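Peroxisomal fatty acid beta-oxidation multifunctional protein MFP2 (Arabidopsis thaliana, PDB 2WTB) catalyses the hydration of long-chain enoyl-CoA and the dehydrogenation of 3-hydroxyacyl-CoA in peroxisomal fatty acid beta-oxidation. Local coordinates at residues H449-A454 / F496-M501; I462-H467 / P487-N492; R500-Y505 / F529-G534. All coordinates share one frame; numbering follows the deposited sequence.

Interaction 1: residues H449-A454 / F496-M501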
ATOM      1  N   HIS A 449       5.733  17.037   2.947  1.00 61.49           N
ATOM      2  CA  HIS A 449       5.443  16.600   4.305  1.00 61.67           C
ATOM      3  C   HIS A 449       5.637  15.100   4.481  1.00 65.67           C
ATOM      4  O   HIS A 449       4.939  14.299   3.862  1.00 73.58           O
ATOM      5  CB  HIS A 449       4.021  17.000   4.699  1.00 56.58           C
ATOM      6  CG  HIS A 449       3.731  16.834   6.157  1.00 70.21           C
ATOM      7  ND1 HIS A 449       2.838  15.900   6.636  1.00 80.64           N
ATOM      8  CD2 HIS A 449       4.222  17.477   7.242  1.00 73.17           C
ATOM      9  CE1 HIS A 449       2.786  15.980   7.953  1.00 80.13           C
ATOM     10  NE2 HIS A 449       3.618  16.928   8.347  1.00 74.70           N
ATOM     11  N   PHE A 450       6.594  14.732   5.327  1.00 60.05           N
ATOM     12  CA  PHE A 450       6.879  13.329   5.606  1.00 57.70           C
ATOM     13  C   PHE A 450       6.382  12.941   6.991  1.00 58.05           C
ATOM     14  O   PHE A 450       6.151  13.795   7.847  1.00 55.25           O
ATOM     15  CB  PHE A 450       8.380  13.051   5.517  1.00 58.15           C
ATOM     16  CG  PHE A 450       8.942  13.148   4.129  1.00 60.70           C
ATOM     17  CD1 PHE A 450       9.245  14.381   3.572  1.00 61.57           C
ATOM     18  CD2 PHE A 450       9.187  12.004   3.387  1.00 53.87           C
ATOM     19  CE1 PHE A 450       9.772  14.472   2.298  1.00 55.39           C
ATOM     20  CE2 PHE A 450       9.714  12.089   2.112  1.00 59.95           C
ATOM     21  CZ  PHE A 450      10.007  13.324   1.566  1.00 54.82           C
ATOM     22  N   PHE A 451       6.228  11.642   7.210  1.00 67.74           N
ATOM     23  CA  PHE A 451       5.832  11.136   8.514  1.00 67.95           C
ATOM     24  C   PHE A 451       6.937  10.256   9.081  1.00 72.24           C
ATOM     25  O   PHE A 451       7.417   9.342   8.413  1.00 85.14           O
ATOM     26  CB  PHE A 451       4.519  10.361   8.408  1.00 69.57           C
ATOM     27  CG  PHE A 451       3.395  11.160   7.814  1.00 70.56           C
ATOM     28  CD1 PHE A 451       3.294  11.326   6.442  1.00 61.36           C
ATOM     29  CD2 PHE A 451       2.443  11.754   8.628  1.00 72.35           C
ATOM     30  CE1 PHE A 451       2.264  12.064   5.892  1.00 65.05           C
ATOM     31  CE2 PHE A 451       1.407  12.494   8.084  1.00 69.06           C
ATOM     32  CZ  PHE A 451       1.319  12.649   6.714  1.00 72.05           C
ATOM     33  N   SER A 452       7.349  10.548  10.309  1.00 70.65           N
ATOM     34  CA  SER A 452       8.408   9.786  10.959  1.00 72.95           C
ATOM     35  C   SER A 452       7.943   8.364  11.257  1.00 72.29           C
ATOM     36  O   SER A 452       6.809   8.161  11.693  1.00 67.30           O
ATOM     37  CB  SER A 452       8.847  10.479  12.250  1.00 80.07           C
ATOM     38  OG  SER A 452       9.913   9.779  12.868  1.00 96.99           O
ATOM     39  N   PRO A 453       8.816   7.372  11.014  1.00 79.19           N
ATOM     40  CA  PRO A 453      10.153   7.543  10.430  1.00 79.62           C
ATOM     41  C   PRO A 453      10.086   7.849   8.934  1.00 84.57           C
ATOM     42  O   PRO A 453       9.402   7.147   8.188  1.00 86.60           O
ATOM     43  CB  PRO A 453      10.817   6.177  10.655  1.00 69.49           C
ATOM     44  CG  PRO A 453       9.979   5.491  11.684  1.00 70.15           C
ATOM     45  CD  PRO A 453       8.591   5.985  11.449  1.00 77.16           C
ATOM     46  N   ALA A 454      10.802   8.884   8.510  1.00 83.03           N
ATOM     47  CA  ALA A 454      10.742   9.356   7.129  1.00 80.08           C
ATOM     48  C   ALA A 454      11.089   8.284   6.097  1.00 76.84           C
ATOM     49  O   ALA A 454      10.605   8.327   4.965  1.00 71.36           O
ATOM     50  CB  ALA A 454      11.637  10.574   6.949  1.00 76.03           C
ATOM     51  N   PHE A 496      -3.017  20.275   6.991  1.00 57.74           N
ATOM     52  CA  PHE A 496      -3.177  19.723   5.649  1.00 51.91           C
ATOM     53  C   PHE A 496      -4.326  18.717   5.567  1.00 52.73           C
ATOM     54  O   PHE A 496      -5.492  19.083   5.719  1.00 58.23           O
ATOM     55  CB  PHE A 496      -1.869  19.088   5.173  1.00 50.53           C
ATOM     56  CG  PHE A 496      -0.652  19.912   5.475  1.00 54.15           C
ATOM     57  CD1 PHE A 496      -0.628  21.267   5.186  1.00 57.77           C
ATOM     58  CD2 PHE A 496       0.472  19.333   6.041  1.00 65.53           C
ATOM     59  CE1 PHE A 496       0.492  22.031   5.463  1.00 53.32           C
ATOM     60  CE2 PHE A 496       1.596  20.092   6.319  1.00 65.74           C
ATOM     61  CZ  PHE A 496       1.605  21.443   6.030  1.00 58.01           C
ATOM     62  N   ALA A 497      -3.995  17.451   5.331  1.00 57.05           N
ATOM     63  CA  ALA A 497      -5.012  16.410   5.193  1.00 60.93           C
ATOM     64  C   ALA A 497      -4.951  15.361   6.302  1.00 64.45           C
ATOM     65  O   ALA A 497      -5.923  15.158   7.025  1.00 63.92           O
ATOM     66  CB  ALA A 497      -4.909  15.740   3.832  1.00 56.42           C
ATOM     67  N   VAL A 498      -3.806  14.698   6.427  1.00 69.96           N
ATOM     68  CA  VAL A 498      -3.658  13.577   7.353  1.00 72.98           C
ATOM     69  C   VAL A 498      -3.874  13.964   8.816  1.00 69.92           C
ATOM     70  O   VAL A 498      -4.767  13.440   9.479  1.00 62.21           O
ATOM     71  CB  VAL A 498      -2.278  12.909   7.205  1.00 66.19           C
ATOM     72  CG1 VAL A 498      -2.136  11.765   8.196  1.00 61.42           C
ATOM     73  CG2 VAL A 498      -2.082  12.419   5.780  1.00 53.61           C
ATOM     74  N   ASN A 499      -3.051  14.880   9.317  1.00 72.42           N
ATOM     75  CA  ASN A 499      -3.138  15.301  10.710  1.00 59.73           C
ATOM     76  C   ASN A 499      -4.443  16.012  11.052  1.00 60.86           C
ATOM     77  O   ASN A 499      -5.003  15.803  12.124  1.00 57.04           O
ATOM     78  CB  ASN A 499      -1.942  16.177  11.084  1.00 61.65           C
ATOM     79  CG  ASN A 499      -0.652  15.389  11.160  1.00 72.41           C
ATOM     80  OD1 ASN A 499       0.426  15.957  11.335  1.00 77.27           O
ATOM     81  ND2 ASN A 499      -0.756  14.072  11.030  1.00 76.69           N
ATOM     82  N   ARG A 500      -4.924  16.853  10.142  1.00 75.86           N
ATOM     83  CA  ARG A 500      -6.190  17.545  10.357  1.00 77.51           C
ATOM     84  C   ARG A 500      -7.346  16.554  10.402  1.00 69.93           C
ATOM     85  O   ARG A 500      -8.331  16.755  11.108  1.00 69.12           O
ATOM     86  CB  ARG A 500      -6.442  18.576   9.257  1.00 70.48           C
ATOM     87  CG  ARG A 500      -7.795  19.253   9.377  1.00 74.13           C
ATOM     88  CD  ARG A 500      -8.108  20.120   8.174  1.00 78.21           C
ATOM     89  NE  ARG A 500      -9.467  20.649   8.241  1.00 75.24           N
ATOM     90  CZ  ARG A 500     -10.036  21.368   7.280  1.00 68.82           C
ATOM     91  NH1 ARG A 500      -9.362  21.647   6.172  1.00 65.49           N
ATOM     92  NH2 ARG A 500     -11.278  21.806   7.426  1.00 60.94           N
ATOM     93  N   MET A 501      -7.210  15.480   9.635  1.00 70.12           N
ATOM     94  CA  MET A 501      -8.243  14.466   9.518  1.00 69.16           C
ATOM     95  C   MET A 501      -8.452  13.738  10.841  1.00 77.96           C
ATOM     96  O   MET A 501      -9.585  13.508  11.266  1.00 76.20           O
ATOM     97  CB  MET A 501      -7.831  13.460   8.449  1.00 68.96           C
ATOM     98  CG  MET A 501      -8.961  12.904   7.618  1.00 70.13           C
ATOM     99  SD  MET A 501      -8.306  11.810   6.348  1.00 80.75           S
ATOM    100  CE  MET A 501      -9.744  11.613   5.308  1.00193.38           C
TER
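The imidazole of H449 receives the edge of the F496 phenyl ring on one of its faces, with CE2 of F496 lying 3.8 Å from CD2 of H449, toward the rim of the imidazole. This is a T-shaped (edge-to-face) pair whose ring centroids are 5.2 Å apart and whose planes meet at 70°. The ring of F451, in turn, has the amide ND2 of N499 at its edge, close to the ring plane and 4.0 Å from CE2 of F451. Together with V498 these residues form a seam between the two halves of a 3-hydroxyacyl-CoA dehydrogenase module, where the end of strand 445-450 in the Rossmann-type NAD-binding sheet meets the start of helix 498-514 in the C-terminal domain. The torsions explain the approach: CG of H449 is anti to its backbone N (chi1 -169°), which carries the imidazole across to F496 and N499. H449 NE2 is also hydrogen-bonded to the hydroxyl of S428. The grouping of H449 with S428, E461 and N499 is consistent with the active-site histidine, serine, glutamate and asparagine of related dehydrogenases. E461 ties the helix start to strand 459-464 by accepting bonds from the backbone N of A497 and V498. No hydrogen bond crosses directly between 449-454 and 496-501, and the remaining contact is apolar. V498 comes at F451 from the opposite direction and meets the far end of its ring with both methyls: CG1 lies 3.6 Å from CE2 of F451, and CG2 lies 3.5 Å from CZ of F451.

Interaction 2: residues I462-H467 / P487-N492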
ATOM      1  N   ILE A 462       2.281  16.135  -0.467  1.00 48.80           N
ATOM      2  CA  ILE A 462       2.731  17.274  -1.257  1.00 47.01           C
ATOM      3  C   ILE A 462       1.756  18.420  -1.044  1.00 48.58           C
ATOM      4  O   ILE A 462       0.638  18.398  -1.559  1.00 59.81           O
ATOM      5  CB  ILE A 462       2.808  16.934  -2.757  1.00 46.17           C
ATOM      6  CG1 ILE A 462       3.885  15.881  -3.010  1.00 44.16           C
ATOM      7  CG2 ILE A 462       3.100  18.178  -3.573  1.00 41.98           C
ATOM      8  CD1 ILE A 462       3.989  15.464  -4.452  1.00 45.17           C
ATOM      9  N   VAL A 463       2.176  19.409  -0.265  1.00 46.45           N
ATOM     10  CA  VAL A 463       1.315  20.537   0.071  1.00 52.46           C
ATOM     11  C   VAL A 463       1.501  21.694  -0.906  1.00 51.16           C
ATOM     12  O   VAL A 463       2.541  22.353  -0.914  1.00 51.61           O
ATOM     13  CB  VAL A 463       1.579  21.039   1.504  1.00 58.03           C
ATOM     14  CG1 VAL A 463       0.625  22.167   1.851  1.00 58.91           C
ATOM     15  CG2 VAL A 463       1.440  19.896   2.500  1.00 67.58           C
ATOM     16  N   ARG A 464       0.483  21.935  -1.726  1.00 44.35           N
ATOM     17  CA  ARG A 464       0.521  23.017  -2.702  1.00 47.50           C
ATOM     18  C   ARG A 464      -0.103  24.271  -2.107  1.00 40.12           C
ATOM     19  O   ARG A 464      -0.932  24.191  -1.206  1.00 46.07           O
ATOM     20  CB  ARG A 464      -0.255  22.621  -3.960  1.00 40.15           C
ATOM     21  CG  ARG A 464      -1.735  22.954  -3.868  1.00 49.31           C
ATOM     22  CD  ARG A 464      -2.617  21.862  -4.446  1.00 53.77           C
ATOM     23  NE  ARG A 464      -2.830  22.014  -5.879  1.00 61.98           N
ATOM     24  CZ  ARG A 464      -3.931  21.617  -6.507  1.00 59.30           C
ATOM     25  NH1 ARG A 464      -4.916  21.057  -5.821  1.00 37.99           N
ATOM     26  NH2 ARG A 464      -4.052  21.788  -7.817  1.00 68.62           N
ATOM     27  N   THR A 465       0.296  25.432  -2.611  1.00 52.80           N
ATOM     28  CA  THR A 465      -0.346  26.678  -2.225  1.00 48.24           C
ATOM     29  C   THR A 465      -1.117  27.208  -3.420  1.00 48.81           C
ATOM     30  O   THR A 465      -1.237  26.523  -4.435  1.00 52.92           O
ATOM     31  CB  THR A 465       0.670  27.737  -1.778  1.00 58.70           C
ATOM     32  OG1 THR A 465       1.676  27.125  -0.962  1.00 70.49           O
ATOM     33  CG2 THR A 465      -0.021  28.821  -0.978  1.00 74.34           C
ATOM     34  N   ASN A 466      -1.645  28.422  -3.295  1.00 53.59           N
ATOM     35  CA  ASN A 466      -2.276  29.101  -4.417  1.00 52.05           C
ATOM     36  C   ASN A 466      -1.221  29.517  -5.430  1.00 54.14           C
ATOM     37  O   ASN A 466      -1.531  29.812  -6.583  1.00 57.39           O
ATOM     38  CB  ASN A 466      -3.027  30.342  -3.937  1.00 59.75           C
ATOM     39  CG  ASN A 466      -3.969  30.048  -2.791  1.00 69.04           C
ATOM     40  OD1 ASN A 466      -3.990  30.768  -1.791  1.00 77.25           O
ATOM     41  ND2 ASN A 466      -4.755  28.985  -2.928  1.00 61.47           N
ATOM     42  N   HIS A 467       0.033  29.533  -4.988  1.00 53.10           N
ATOM     43  CA  HIS A 467       1.130  30.031  -5.809  1.00 55.51           C
ATOM     44  C   HIS A 467       2.018  28.918  -6.362  1.00 56.73           C
ATOM     45  O   HIS A 467       2.648  29.082  -7.407  1.00 60.98           O
ATOM     46  CB  HIS A 467       1.967  31.034  -5.012  1.00 43.66           C
ATOM     47  CG  HIS A 467       1.156  32.121  -4.380  1.00 48.86           C
ATOM     48  ND1 HIS A 467       0.762  33.251  -5.065  1.00 53.21           N
ATOM     49  CD2 HIS A 467       0.657  32.248  -3.128  1.00 50.52           C
ATOM     50  CE1 HIS A 467       0.058  34.027  -4.262  1.00 57.36           C
ATOM     51  NE2 HIS A 467      -0.019  33.443  -3.079  1.00 53.21           N
ATOM     52  N   PRO A 487       2.387   9.447  -2.946  1.00 56.55           N
ATOM     53  CA  PRO A 487       2.125  10.878  -2.801  1.00 52.96           C
ATOM     54  C   PRO A 487       0.649  11.209  -2.911  1.00 55.55           C
ATOM     55  O   PRO A 487      -0.048  10.645  -3.753  1.00 60.81           O
ATOM     56  CB  PRO A 487       2.858  11.495  -4.003  1.00 50.89           C
ATOM     57  CG  PRO A 487       3.566  10.352  -4.700  1.00 53.87           C
ATOM     58  CD  PRO A 487       2.832   9.119  -4.307  1.00 53.98           C
ATOM     59  N   VAL A 488       0.186  12.111  -2.053  1.00 47.41           N
ATOM     60  CA  VAL A 488      -1.094  12.770  -2.252  1.00 53.76           C
ATOM     61  C   VAL A 488      -0.852  14.274  -2.292  1.00 53.59           C
ATOM     62  O   VAL A 488      -0.067  14.804  -1.504  1.00 56.76           O
ATOM     63  CB  VAL A 488      -2.110  12.430  -1.142  1.00 53.95           C
ATOM     64  CG1 VAL A 488      -2.623  11.013  -1.316  1.00 60.16           C
ATOM     65  CG2 VAL A 488      -1.487  12.619   0.231  1.00 57.25           C
ATOM     66  N   VAL A 489      -1.506  14.957  -3.226  1.00 47.70           N
ATOM     67  CA  VAL A 489      -1.348  16.401  -3.356  1.00 39.02           C
ATOM     68  C   VAL A 489      -2.451  17.128  -2.602  1.00 38.73           C
ATOM     69  O   VAL A 489      -3.595  17.178  -3.050  1.00 55.16           O
ATOM     70  CB  VAL A 489      -1.350  16.844  -4.835  1.00 47.27           C
ATOM     71  CG1 VAL A 489      -1.279  18.359  -4.932  1.00 55.12           C
ATOM     72  CG2 VAL A 489      -0.191  16.201  -5.584  1.00 40.55           C
ATOM     73  N   VAL A 490      -2.102  17.693  -1.452  1.00 43.14           N
ATOM     74  CA  VAL A 490      -3.084  18.363  -0.610  1.00 55.49           C
ATOM     75  C   VAL A 490      -2.876  19.873  -0.594  1.00 62.55           C
ATOM     76  O   VAL A 490      -1.817  20.368  -0.986  1.00 64.96           O
ATOM     77  CB  VAL A 490      -3.064  17.815   0.835  1.00 53.53           C
ATOM     78  CG1 VAL A 490      -3.352  16.322   0.835  1.00 50.97           C
ATOM     79  CG2 VAL A 490      -1.726  18.107   1.503  1.00 48.94           C
ATOM     80  N   GLY A 491      -3.896  20.598  -0.142  1.00 59.46           N
ATOM     81  CA  GLY A 491      -3.858  22.048  -0.121  1.00 51.92           C
ATOM     82  C   GLY A 491      -3.311  22.604   1.176  1.00 59.11           C
ATOM     83  O   GLY A 491      -3.214  21.893   2.176  1.00 65.36           O
ATOM     84  N   ASN A 492      -2.949  23.882   1.162  1.00 54.97           N
ATOM     85  CA  ASN A 492      -2.386  24.526   2.340  1.00 59.12           C
ATOM     86  C   ASN A 492      -3.459  24.955   3.333  1.00 63.05           C
ATOM     87  O   ASN A 492      -4.280  25.825   3.047  1.00 73.02           O
ATOM     88  CB  ASN A 492      -1.522  25.724   1.939  1.00 68.81           C
ATOM     89  CG  ASN A 492      -0.747  26.304   3.107  1.00 77.92           C
ATOM     90  OD1 ASN A 492      -0.929  25.899   4.253  1.00 85.76           O
ATOM     91  ND2 ASN A 492       0.127  27.260   2.817  1.00 87.11           N
TER
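I462 and V463 pair with V489 and V490 in parallel register, the ladder that closes the beta-alpha-beta unit of strand 459-464, helix 470-482 and edge strand 486-491. Here the packing is tight. I462 N donates to V488 O at 2.9 Å, I462 O accepts from V490 N at 2.8 Å, and V490 O takes R464 N at 2.9 Å in a nearly straight bond (162°). On one face I462 and V489 lie against L477 of the crossover helix; on the other, CG2 of V463 meets CG2 of V490 at 3.8 Å, near F496 and A497. Toward T465 and N492 the contact becomes partly exposed; their side chains lie side by side, ND2 of N492 4.1 Å from OG1 of T465 and bonded to D431. R464 bridges the two regimes: its chain, bent at chi2 and chi3, crosses V489 at about a right angle and sets CD 3.8 Å from V489 CG1. An alanine here would keep the backbone bond but would probably uncover the CG1 methyl of V489 and open a gap beside I473. The chemistry implies that main-chain bonds set the register, whereas valine, isoleucine and the arginine's aliphatic stem seal the strands against their helix.

Interaction 3: residues R500-Y505 / F529-G534; sequences RMFFPY and FGMPMG
A helix-against-loop contact, apolar and buried, joins F502 and Y505 of helix 498-514 to M531 in the turn between helices 519-529 and 535-542. It belongs to the all-helical C-terminal domain of the 3-hydroxyacyl-CoA dehydrogenase part, and it illustrates how one methionine can reach the ends of two aromatic side chains three residues apart on a helix. F502 and Y505 both leave the helix toward the turn. CG of Y505 is anti to the backbone N (chi1 -178°), which extends the phenol so that its far end passes M531 in the opposite direction. The OH of Y505 thereby lies 4.1 Å from CG of M531, and it is equally distant, at 4.1 Å, from the carbonyl O of M533. No hydrogen bond crosses between 500-505 and 529-534. G530, the first residue beyond helix 519-529, has a positive phi of 143°, at which a side chain would be jammed against the preceding carbonyl O, in keeping with glycine here. At the turn's other end G534 occupies the N-cap position of helix 535-542. On the helix side, P504 has no N-H to give to the turn before it, in keeping with the kink found there. Helix 624-644 completes the surroundings, F632 touching both M531 and the ring of Y505, while M662 of helix 651-662 packs on F502. The M531 side chain, bent at chi2 (-73°), crosses that of F502 obliquely and brings its terminal methyl CE 4.2 Å from CE1 of F502.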
ATOM      1  N   ARG A 500      -4.924  16.853  10.142  1.00 75.86           N
ATOM      2  CA  ARG A 500      -6.190  17.545  10.357  1.00 77.51           C
ATOM      3  C   ARG A 500      -7.346  16.554  10.402  1.00 69.93           C
ATOM      4  O   ARG A 500      -8.331  16.755  11.108  1.00 69.12           O
ATOM      5  CB  ARG A 500      -6.442  18.576   9.257  1.00 70.48           C
ATOM      6  CG  ARG A 500      -7.795  19.253   9.377  1.00 74.13           C
ATOM      7  CD  ARG A 500      -8.108  20.120   8.174  1.00 78.21           C
ATOM      8  NE  ARG A 500      -9.467  20.649   8.241  1.00 75.24           N
ATOM      9  CZ  ARG A 500     -10.036  21.368   7.280  1.00 68.82           C
ATOM     10  NH1 ARG A 500      -9.362  21.647   6.172  1.00 65.49           N
ATOM     11  NH2 ARG A 500     -11.278  21.806   7.426  1.00 60.94           N
ATOM     12  N   MET A 501      -7.210  15.480   9.635  1.00 70.12           N
ATOM     13  CA  MET A 501      -8.243  14.466   9.518  1.00 69.16           C
ATOM     14  C   MET A 501      -8.452  13.738  10.841  1.00 77.96           C
ATOM     15  O   MET A 501      -9.585  13.508  11.266  1.00 76.20           O
ATOM     16  CB  MET A 501      -7.831  13.460   8.449  1.00 68.96           C
ATOM     17  CG  MET A 501      -8.961  12.904   7.618  1.00 70.13           C
ATOM     18  SD  MET A 501      -8.306  11.810   6.348  1.00 80.75           S
ATOM     19  CE  MET A 501      -9.744  11.613   5.308  1.00193.38           C
ATOM     20  N   PHE A 502      -7.348  13.382  11.491  1.00 79.02           N
ATOM     21  CA  PHE A 502      -7.392  12.537  12.678  1.00 79.83           C
ATOM     22  C   PHE A 502      -7.217  13.287  13.996  1.00 81.46           C
ATOM     23  O   PHE A 502      -7.047  12.666  15.046  1.00 83.27           O
ATOM     24  CB  PHE A 502      -6.347  11.423  12.575  1.00 70.33           C
ATOM     25  CG  PHE A 502      -6.774  10.274  11.710  1.00 68.24           C
ATOM     26  CD1 PHE A 502      -7.481   9.213  12.248  1.00 80.76           C
ATOM     27  CD2 PHE A 502      -6.477  10.257  10.361  1.00 62.07           C
ATOM     28  CE1 PHE A 502      -7.880   8.155  11.455  1.00 79.46           C
ATOM     29  CE2 PHE A 502      -6.872   9.201   9.564  1.00 64.32           C
ATOM     30  CZ  PHE A 502      -7.574   8.149  10.113  1.00 66.84           C
ATOM     31  N   PHE A 503      -7.262  14.614  13.955  1.00 71.07           N
ATOM     32  CA  PHE A 503      -7.128  15.377  15.191  1.00 74.56           C
ATOM     33  C   PHE A 503      -8.329  15.191  16.130  1.00 74.12           C
ATOM     34  O   PHE A 503      -8.157  15.173  17.348  1.00 68.77           O
ATOM     35  CB  PHE A 503      -6.814  16.860  14.930  1.00 71.75           C
ATOM     36  CG  PHE A 503      -8.027  17.744  14.824  1.00 75.85           C
ATOM     37  CD1 PHE A 503      -8.766  18.072  15.951  1.00 81.60           C
ATOM     38  CD2 PHE A 503      -8.408  18.276  13.603  1.00 73.58           C
ATOM     39  CE1 PHE A 503      -9.877  18.890  15.856  1.00 85.93           C
ATOM     40  CE2 PHE A 503      -9.515  19.098  13.500  1.00 73.49           C
ATOM     41  CZ  PHE A 503     -10.249  19.407  14.629  1.00 83.90           C
ATOM     42  N   PRO A 504      -9.545  15.043  15.568  1.00 76.16           N
ATOM     43  CA  PRO A 504     -10.724  14.777  16.403  1.00 81.97           C
ATOM     44  C   PRO A 504     -10.662  13.396  17.055  1.00 77.10           C
ATOM     45  O   PRO A 504     -11.174  13.202  18.157  1.00 77.34           O
ATOM     46  CB  PRO A 504     -11.884  14.827  15.402  1.00 74.06           C
ATOM     47  CG  PRO A 504     -11.360  15.592  14.237  1.00 73.83           C
ATOM     48  CD  PRO A 504      -9.914  15.230  14.154  1.00 69.56           C
ATOM     49  N   TYR A 505     -10.042  12.452  16.355  1.00 75.77           N
ATOM     50  CA  TYR A 505      -9.839  11.088  16.831  1.00 58.11           C
ATOM     51  C   TYR A 505      -9.430  11.042  18.299  1.00 76.97           C
ATOM     52  O   TYR A 505     -10.154  10.507  19.140  1.00 82.29           O
ATOM     53  CB  TYR A 505      -8.766  10.436  15.964  1.00 77.81           C
ATOM     54  CG  TYR A 505      -8.437   8.993  16.260  1.00 75.46           C
ATOM     55  CD1 TYR A 505      -9.384   7.991  16.099  1.00 74.96           C
ATOM     56  CD2 TYR A 505      -7.155   8.627  16.645  1.00 75.79           C
ATOM     57  CE1 TYR A 505      -9.069   6.668  16.347  1.00 76.95           C
ATOM     58  CE2 TYR A 505      -6.830   7.310  16.893  1.00 76.13           C
ATOM     59  CZ  TYR A 505      -7.788   6.335  16.743  1.00 76.38           C
ATOM     60  OH  TYR A 505      -7.457   5.024  16.990  1.00 75.09           O
ATOM     61  N   PHE A 529     -10.931  -3.066  15.758  1.00 91.21           N
ATOM     62  CA  PHE A 529     -11.641  -2.490  14.623  1.00 89.76           C
ATOM     63  C   PHE A 529     -10.805  -2.584  13.352  1.00 78.88           C
ATOM     64  O   PHE A 529     -11.344  -2.679  12.253  1.00 64.48           O
ATOM     65  CB  PHE A 529     -12.009  -1.032  14.907  1.00 84.65           C
ATOM     66  CG  PHE A 529     -12.588  -0.308  13.727  1.00 82.84           C
ATOM     67  CD1 PHE A 529     -13.786  -0.715  13.165  1.00 81.69           C
ATOM     68  CD2 PHE A 529     -11.939   0.790  13.184  1.00 89.14           C
ATOM     69  CE1 PHE A 529     -14.321  -0.044  12.078  1.00 81.78           C
ATOM     70  CE2 PHE A 529     -12.470   1.465  12.100  1.00 60.19           C
ATOM     71  CZ  PHE A 529     -13.661   1.047  11.547  1.00 76.70           C
ATOM     72  N   GLY A 530      -9.486  -2.565  13.512  1.00 73.88           N
ATOM     73  CA  GLY A 530      -8.585  -2.660  12.379  1.00 79.67           C
ATOM     74  C   GLY A 530      -7.344  -1.801  12.533  1.00 71.26           C
ATOM     75  O   GLY A 530      -6.330  -2.038  11.878  1.00 73.13           O
ATOM     76  N   MET A 531      -7.429  -0.794  13.396  1.00 67.15           N
ATOM     77  CA  MET A 531      -6.285   0.055  13.698  1.00 62.88           C
ATOM     78  C   MET A 531      -5.165  -0.784  14.297  1.00 64.94           C
ATOM     79  O   MET A 531      -5.422  -1.784  14.967  1.00 70.32           O
ATOM     80  CB  MET A 531      -6.683   1.167  14.671  1.00 66.90           C
ATOM     81  CG  MET A 531      -7.621   2.201  14.075  1.00 72.75           C
ATOM     82  SD  MET A 531      -6.772   3.283  12.915  1.00 77.54           S
ATOM     83  CE  MET A 531      -8.149   4.015  12.044  1.00171.71           C
ATOM     84  N   PRO A 532      -3.911  -0.381  14.052  1.00 70.36           N
ATOM     85  CA  PRO A 532      -2.751  -1.102  14.581  1.00 84.86           C
ATOM     86  C   PRO A 532      -2.532  -0.766  16.049  1.00 91.44           C
ATOM     87  O   PRO A 532      -1.648  -1.328  16.695  1.00 94.41           O
ATOM     88  CB  PRO A 532      -1.583  -0.551  13.748  1.00 81.18           C
ATOM     89  CG  PRO A 532      -2.213   0.257  12.636  1.00 75.64           C
ATOM     90  CD  PRO A 532      -3.512   0.735  13.184  1.00 68.20           C
ATOM     91  N   MET A 533      -3.348   0.143  16.571  1.00 90.32           N
ATOM     92  CA  MET A 533      -3.114   0.702  17.889  1.00 86.21           C
ATOM     93  C   MET A 533      -4.383   1.369  18.404  1.00 95.48           C
ATOM     94  O   MET A 533      -5.311   1.629  17.641  1.00104.24           O
ATOM     95  CB  MET A 533      -1.990   1.733  17.793  1.00 84.09           C
ATOM     96  CG  MET A 533      -1.036   1.739  18.959  1.00 84.08           C
ATOM     97  SD  MET A 533       0.522   2.540  18.540  1.00 97.50           S
ATOM     98  CE  MET A 533       1.509   2.095  19.967  1.00285.71           C
ATOM     99  N   GLY A 534      -4.424   1.639  19.703  1.00 91.82           N
ATOM    100  CA  GLY A 534      -5.539   2.360  20.285  1.00 81.78           C
ATOM    101  C   GLY A 534      -5.215   3.837  20.361  1.00 80.42           C
ATOM    102  O   GLY A 534      -4.046   4.213  20.323  1.00 75.88           O
TER

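All three are buried contacts, each with some partly exposed residues. Interaction 2 is the polar one, built on main-chain bonds within the NAD-binding sheet, whereas interactions 1 and 3 have no hydrogen bond across their segments and rely on aromatic and aliphatic side chains. Interactions 1 and 2 touch directly: F496 and A497 pack on V463 and V490, so the domain seam rests on the last two strands of the sheet. Interactions 1 and 3 use successive parts of helix 498-514, the first facing the Rossmann-type domain and the second the interior of the all-helical domain. Interactions 2 and 3, about 7 Å apart at their nearest atoms, do not meet.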